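PDB 7COK: 5-ketofructose reductase from Gluconobacter sp., which probably reduces 5-keto-D-fructose to D-fructose with NADPH, as a member of a new class within the shikimate dehydrogenase family. Local coordinates for residues 87-92 against 104-109; 130-135 against 151-156. One frame throughout, in Å; residues are numbered along the deposited sequence.

Contact 1 (87-92 against 104-109); sequences RLIGAV and GHNTDG
Asn106 and Ala91 are joined by the single hydrogen bond found between these two segments, from ND2 of Asn106 to O of Ala91, 2.9 Å long and nearly straight at 171°. The acceptor lies in the plane of the donating amide, whereas the donor stands well above the carbonyl plane of Ala91 and off its lone pairs. The other end of the same amide is used within its own segment: OD1 of Asn106 accepts from N of Asp108 at 3.0 Å, closing an Asx turn. Held at both ends, the amide has little freedom to flip.

Van der Waals packing adds to this. A chi1 of -171° carries the Asn106 amide across to segment 87-92; there CD1 of Ile89 sits over the amide face, 3.6 Å from CG of Asn106, the two side chains crossing at about a right angle. Nearer the strand end, CG2 of Val92 lies 3.9 Å from C of Gly104.

The carbonyl of His105 receives closer contacts: its O is 3.4 Å from CG1 of Val92 and 3.5 Å from CA of Val92, the latter a CA-H...O contact.

Segment 87-92 leaves helix 84-89 through Gly90, at positive phi, and 104-109 runs on from strand 101-105. Asp108, placed by the turn, forms a salt bridge with Lys72. This lysine–aspartate pairing beside an Asn-Thr-Asp-Gly sequence is consistent with the substrate site of shikimate dehydrogenases.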
loop_
_atom_site.group_PDB
_atom_site.type_symbol
_atom_site.label_atom_id
_atom_site.label_comp_id
_atom_site.label_asym_id
_atom_site.label_seq_id
_atom_site.Cartn_x
_atom_site.Cartn_y
_atom_site.Cartn_z
ATOM N N ARG A 87 0.099 6.454 -26.763
ATOM C CA ARG A 87 -0.063 7.717 -27.504
ATOM C C ARG A 87 -1.167 7.602 -28.549
ATOM O O ARG A 87 -2.035 8.463 -28.638
ATOM C CB ARG A 87 1.255 8.169 -28.161
ATOM C CG ARG A 87 1.158 9.559 -28.791
ATOM C CD ARG A 87 2.412 9.964 -29.549
ATOM N NE ARG A 87 2.117 10.058 -30.984
ATOM C CZ ARG A 87 2.192 9.058 -31.859
ATOM N NH1 ARG A 87 2.562 7.838 -31.481
ATOM N NH2 ARG A 87 1.889 9.282 -33.130
ATOM N N LEU A 88 -1.136 6.527 -29.329
ATOM C CA LEU A 88 -2.136 6.349 -30.367
ATOM C C LEU A 88 -3.525 6.055 -29.810
ATOM O O LEU A 88 -4.524 6.579 -30.305
ATOM C CB LEU A 88 -1.731 5.231 -31.321
ATOM C CG LEU A 88 -0.603 5.436 -32.345
ATOM C CD1 LEU A 88 -0.486 6.871 -32.836
ATOM C CD2 LEU A 88 0.717 4.927 -31.845
ATOM N N ILE A 89 -3.588 5.182 -28.799
ATOM C CA ILE A 89 -4.859 4.851 -28.147
ATOM C C ILE A 89 -5.443 6.072 -27.435
ATOM O O ILE A 89 -6.653 6.291 -27.449
ATOM C CB ILE A 89 -4.701 3.654 -27.193
ATOM C CG1 ILE A 89 -4.344 2.399 -27.985
ATOM C CG2 ILE A 89 -5.999 3.395 -26.424
ATOM C CD1 ILE A 89 -3.774 1.273 -27.150
ATOM N N GLY A 90 -4.583 6.870 -26.813
ATOM C CA GLY A 90 -5.032 8.056 -26.097
ATOM C C GLY A 90 -5.467 7.742 -24.688
ATOM O O GLY A 90 -6.256 8.472 -24.082
ATOM N N ALA A 91 -4.917 6.655 -24.152
ATOM C CA ALA A 91 -5.242 6.241 -22.805
ATOM C C ALA A 91 -4.089 5.411 -22.245
ATOM O O ALA A 91 -3.367 4.763 -23.005
ATOM C CB ALA A 91 -6.547 5.454 -22.795
ATOM N N VAL A 92 -3.956 5.433 -20.917
ATOM C CA VAL A 92 -2.918 4.725 -20.178
ATOM C C VAL A 92 -3.563 3.949 -19.017
ATOM O O VAL A 92 -4.392 4.478 -18.260
ATOM C CB VAL A 92 -1.885 5.743 -19.624
ATOM C CG1 VAL A 92 -1.071 5.135 -18.483
ATOM C CG2 VAL A 92 -0.942 6.202 -20.715
ATOM N N GLY A 104 3.914 6.287 -18.885
ATOM C CA GLY A 104 2.608 5.669 -19.168
ATOM C C GLY A 104 2.602 4.675 -20.321
ATOM O O GLY A 104 3.114 4.955 -21.408
ATOM N N HIS A 105 1.998 3.521 -20.068
ATOM C CA HIS A 105 1.846 2.451 -21.065
ATOM C C HIS A 105 0.391 2.074 -21.160
ATOM O O HIS A 105 -0.387 2.277 -20.233
ATOM C CB HIS A 105 2.608 1.186 -20.620
ATOM C CG HIS A 105 4.078 1.387 -20.424
ATOM N ND1 HIS A 105 5.005 1.034 -21.379
ATOM C CD2 HIS A 105 4.776 1.891 -19.377
ATOM C CE1 HIS A 105 6.218 1.318 -20.931
ATOM N NE2 HIS A 105 6.111 1.837 -19.720
ATOM N N ASN A 106 0.014 1.520 -22.318
ATOM C CA ASN A 106 -1.282 0.919 -22.457
ATOM C C ASN A 106 -1.105 -0.549 -22.752
ATOM O O ASN A 106 -0.425 -0.898 -23.683
ATOM C CB ASN A 106 -2.089 1.605 -23.556
ATOM C CG ASN A 106 -3.527 1.144 -23.575
ATOM O OD1 ASN A 106 -3.824 -0.042 -23.780
ATOM N ND2 ASN A 106 -4.433 2.060 -23.321
ATOM N N THR A 107 -1.676 -1.390 -21.907
ATOM C CA THR A 107 -1.537 -2.844 -22.097
ATOM C C THR A 107 -2.873 -3.544 -22.344
ATOM O O THR A 107 -2.935 -4.777 -22.356
ATOM C CB THR A 107 -0.837 -3.508 -20.909
ATOM O OG1 THR A 107 -1.707 -3.417 -19.780
ATOM C CG2 THR A 107 0.553 -2.867 -20.645
ATOM N N ASP A 108 -3.932 -2.766 -22.559
ATOM C CA ASP A 108 -5.278 -3.317 -22.762
ATOM C C ASP A 108 -5.416 -4.142 -24.039
ATOM O O ASP A 108 -6.339 -4.949 -24.159
ATOM C CB ASP A 108 -6.342 -2.217 -22.756
ATOM C CG ASP A 108 -6.642 -1.697 -21.364
ATOM O OD1 ASP A 108 -6.311 -2.382 -20.378
ATOM O OD2 ASP A 108 -7.243 -0.610 -21.246
ATOM N N GLY A 109 -4.505 -3.949 -24.987
ATOM C CA GLY A 109 -4.466 -4.799 -26.163
ATOM C C GLY A 109 -3.311 -5.781 -26.122
ATOM O O GLY A 109 -3.261 -6.685 -26.952
#

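Contact 2 (130-135 against 151-156); sequences LGAGGA and ITIVNR
Leu130 and Val154 form a parallel beta bridge with their CA atoms 4.9 Å apart, and N of Gly131 donates to O of Val154 at 2.7 Å (N-H...O 156°). Just past this bond the chain leaves the sheet: Gly131 has a positive phi of 103°, and the segment turns through Ala132 to Gly133, the N-cap position of helix 134-145. Gly131 and Gly133 fit the GxGxxA pattern, whose turn in such folds approaches the dinucleotide, probably here too.

Across the bridge, CD2 of Leu130 reaches CB of Val154 at 4.3 Å, the two side chains sharing one face of the sheet. At the turn, Asn155 offers its flat amide to Ala132, whose CB stands over the face, 3.5 Å from CG of Asn155. With chi1 at -157°, the amide of Asn155 trails away from its own backbone N toward the glycine-rich turn, putting OD1 of Asn155 3.2 Å from N of Ala132. The amide's other end donates from ND2 to O of Asp157, which steadies its rotation. CG2 of Ile153 packs 3.5 Å from O of Gly131, a buried carbonyl that has no polar partner in the model.

Strand 150-155 lies between strands 126-130 and 175-180. Ile153 and Asn155 meet helix 158-171 through Ala161, while Leu130 and Val154 share Trp181, and helix 134-145 completes the beta-alpha-beta crossover of a Rossmann-type fold.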
loop_
_atom_site.group_PDB
_atom_site.type_symbol
_atom_site.label_atom_id
_atom_site.label_comp_id
_atom_site.label_asym_id
_atom_site.label_seq_id
_atom_site.Cartn_x
_atom_site.Cartn_y
_atom_site.Cartn_z
ATOM N N LEU A 130 -15.197 -7.778 -33.241
ATOM C CA LEU A 130 -16.595 -7.511 -32.904
ATOM C C LEU A 130 -16.661 -6.541 -31.747
ATOM O O LEU A 130 -16.272 -6.878 -30.625
ATOM C CB LEU A 130 -17.370 -8.793 -32.541
ATOM C CG LEU A 130 -17.168 -9.962 -33.483
ATOM C CD1 LEU A 130 -17.642 -11.244 -32.810
ATOM C CD2 LEU A 130 -17.814 -9.720 -34.850
ATOM N N GLY A 131 -17.245 -5.373 -32.005
ATOM C CA GLY A 131 -17.409 -4.321 -30.994
ATOM C C GLY A 131 -16.406 -3.199 -31.173
ATOM O O GLY A 131 -15.335 -3.417 -31.746
ATOM N N ALA A 132 -16.756 -2.007 -30.688
ATOM C CA ALA A 132 -15.931 -0.804 -30.841
ATOM C C ALA A 132 -15.531 -0.053 -29.542
ATOM O O ALA A 132 -15.185 1.140 -29.587
ATOM C CB ALA A 132 -16.612 0.153 -31.820
ATOM N N GLY A 133 -15.606 -0.727 -28.395
ATOM C CA GLY A 133 -15.220 -0.135 -27.103
ATOM C C GLY A 133 -13.741 0.168 -26.872
ATOM O O GLY A 133 -12.922 0.240 -27.818
ATOM N N GLY A 134 -13.401 0.393 -25.602
ATOM C CA GLY A 134 -12.014 0.674 -25.207
ATOM C C GLY A 134 -11.097 -0.486 -25.542
ATOM O O GLY A 134 -9.978 -0.285 -26.082
ATOM N N ALA A 135 -11.576 -1.694 -25.247
ATOM C CA ALA A 135 -10.852 -2.945 -25.547
ATOM C C ALA A 135 -10.585 -3.085 -27.045
ATOM O O ALA A 135 -9.462 -3.334 -27.472
ATOM C CB ALA A 135 -11.630 -4.138 -25.010
ATOM N N ILE A 151 -7.761 -4.804 -40.697
ATOM C CA ILE A 151 -8.561 -4.895 -39.480
ATOM C C ILE A 151 -9.941 -4.349 -39.771
ATOM O O ILE A 151 -10.085 -3.186 -40.157
ATOM C CB ILE A 151 -7.916 -4.167 -38.271
ATOM C CG1 ILE A 151 -6.528 -4.741 -37.967
ATOM C CG2 ILE A 151 -8.794 -4.314 -37.017
ATOM C CD1 ILE A 151 -5.632 -3.841 -37.133
ATOM N N THR A 152 -10.936 -5.192 -39.548
ATOM C CA THR A 152 -12.348 -4.843 -39.763
ATOM C C THR A 152 -12.964 -4.724 -38.378
ATOM O O THR A 152 -12.838 -5.656 -37.573
ATOM C CB THR A 152 -13.112 -5.903 -40.599
ATOM O OG1 THR A 152 -12.525 -6.029 -41.897
ATOM C CG2 THR A 152 -14.591 -5.493 -40.786
ATOM N N ILE A 153 -13.596 -3.584 -38.092
ATOM C CA ILE A 153 -14.246 -3.353 -36.806
ATOM C C ILE A 153 -15.747 -3.343 -37.062
ATOM O O ILE A 153 -16.211 -2.634 -37.952
ATOM C CB ILE A 153 -13.775 -2.045 -36.120
ATOM C CG1 ILE A 153 -12.246 -2.040 -35.970
ATOM C CG2 ILE A 153 -14.398 -1.929 -34.743
ATOM C CD1 ILE A 153 -11.493 -1.394 -37.118
ATOM N N VAL A 154 -16.469 -4.186 -36.337
ATOM C CA VAL A 154 -17.898 -4.453 -36.563
ATOM C C VAL A 154 -18.653 -3.953 -35.338
ATOM O O VAL A 154 -18.339 -4.291 -34.191
ATOM C CB VAL A 154 -18.183 -5.972 -36.844
ATOM C CG1 VAL A 154 -19.629 -6.216 -37.253
ATOM C CG2 VAL A 154 -17.302 -6.495 -37.958
ATOM N N ASN A 155 -19.607 -3.055 -35.570
ATOM C CA ASN A 155 -20.346 -2.458 -34.467
ATOM C C ASN A 155 -21.734 -2.043 -34.931
ATOM O O ASN A 155 -21.903 -1.634 -36.074
ATOM C CB ASN A 155 -19.588 -1.222 -33.950
ATOM C CG ASN A 155 -19.940 -0.871 -32.511
ATOM O OD1 ASN A 155 -19.857 -1.701 -31.607
ATOM N ND2 ASN A 155 -20.333 0.387 -32.292
ATOM N N ARG A 156 -22.728 -2.157 -34.047
ATOM C CA ARG A 156 -24.084 -1.724 -34.405
ATOM C C ARG A 156 -24.062 -0.244 -34.741
ATOM O O ARG A 156 -24.647 0.149 -35.738
ATOM C CB ARG A 156 -25.084 -2.051 -33.303
ATOM C CG ARG A 156 -25.321 -3.530 -33.109
ATOM C CD ARG A 156 -26.597 -3.789 -32.313
ATOM N NE ARG A 156 -27.811 -3.493 -33.081
ATOM C CZ ARG A 156 -28.379 -4.310 -33.977
ATOM N NH1 ARG A 156 -27.862 -5.508 -34.250
ATOM N NH2 ARG A 156 -29.469 -3.927 -34.609
#

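In the fold
Both segments of contact 1 precede those of contact 2; the centres are about 17 Å apart and the nearest atoms about 5 Å. Helix 134-145 connects them. It starts from the glycine-rich turn of contact 2, and its Ala138 touches Ile89, Asn106 and Asp108 of contact 1, while Arg137 hydrogen-bonds O of Ile89. By family, contact 1 probably lies at the substrate side and contact 2, with its Gly131–Gly133 turn and the Asn155-Arg156 sequence where strand 150-155 ends, at the NADP(H) side. The structure is free of ligand, so both assignments rest on relatives. The helix thus sets the probable substrate-side residues close to the probable dinucleotide-side turn, as in relatives.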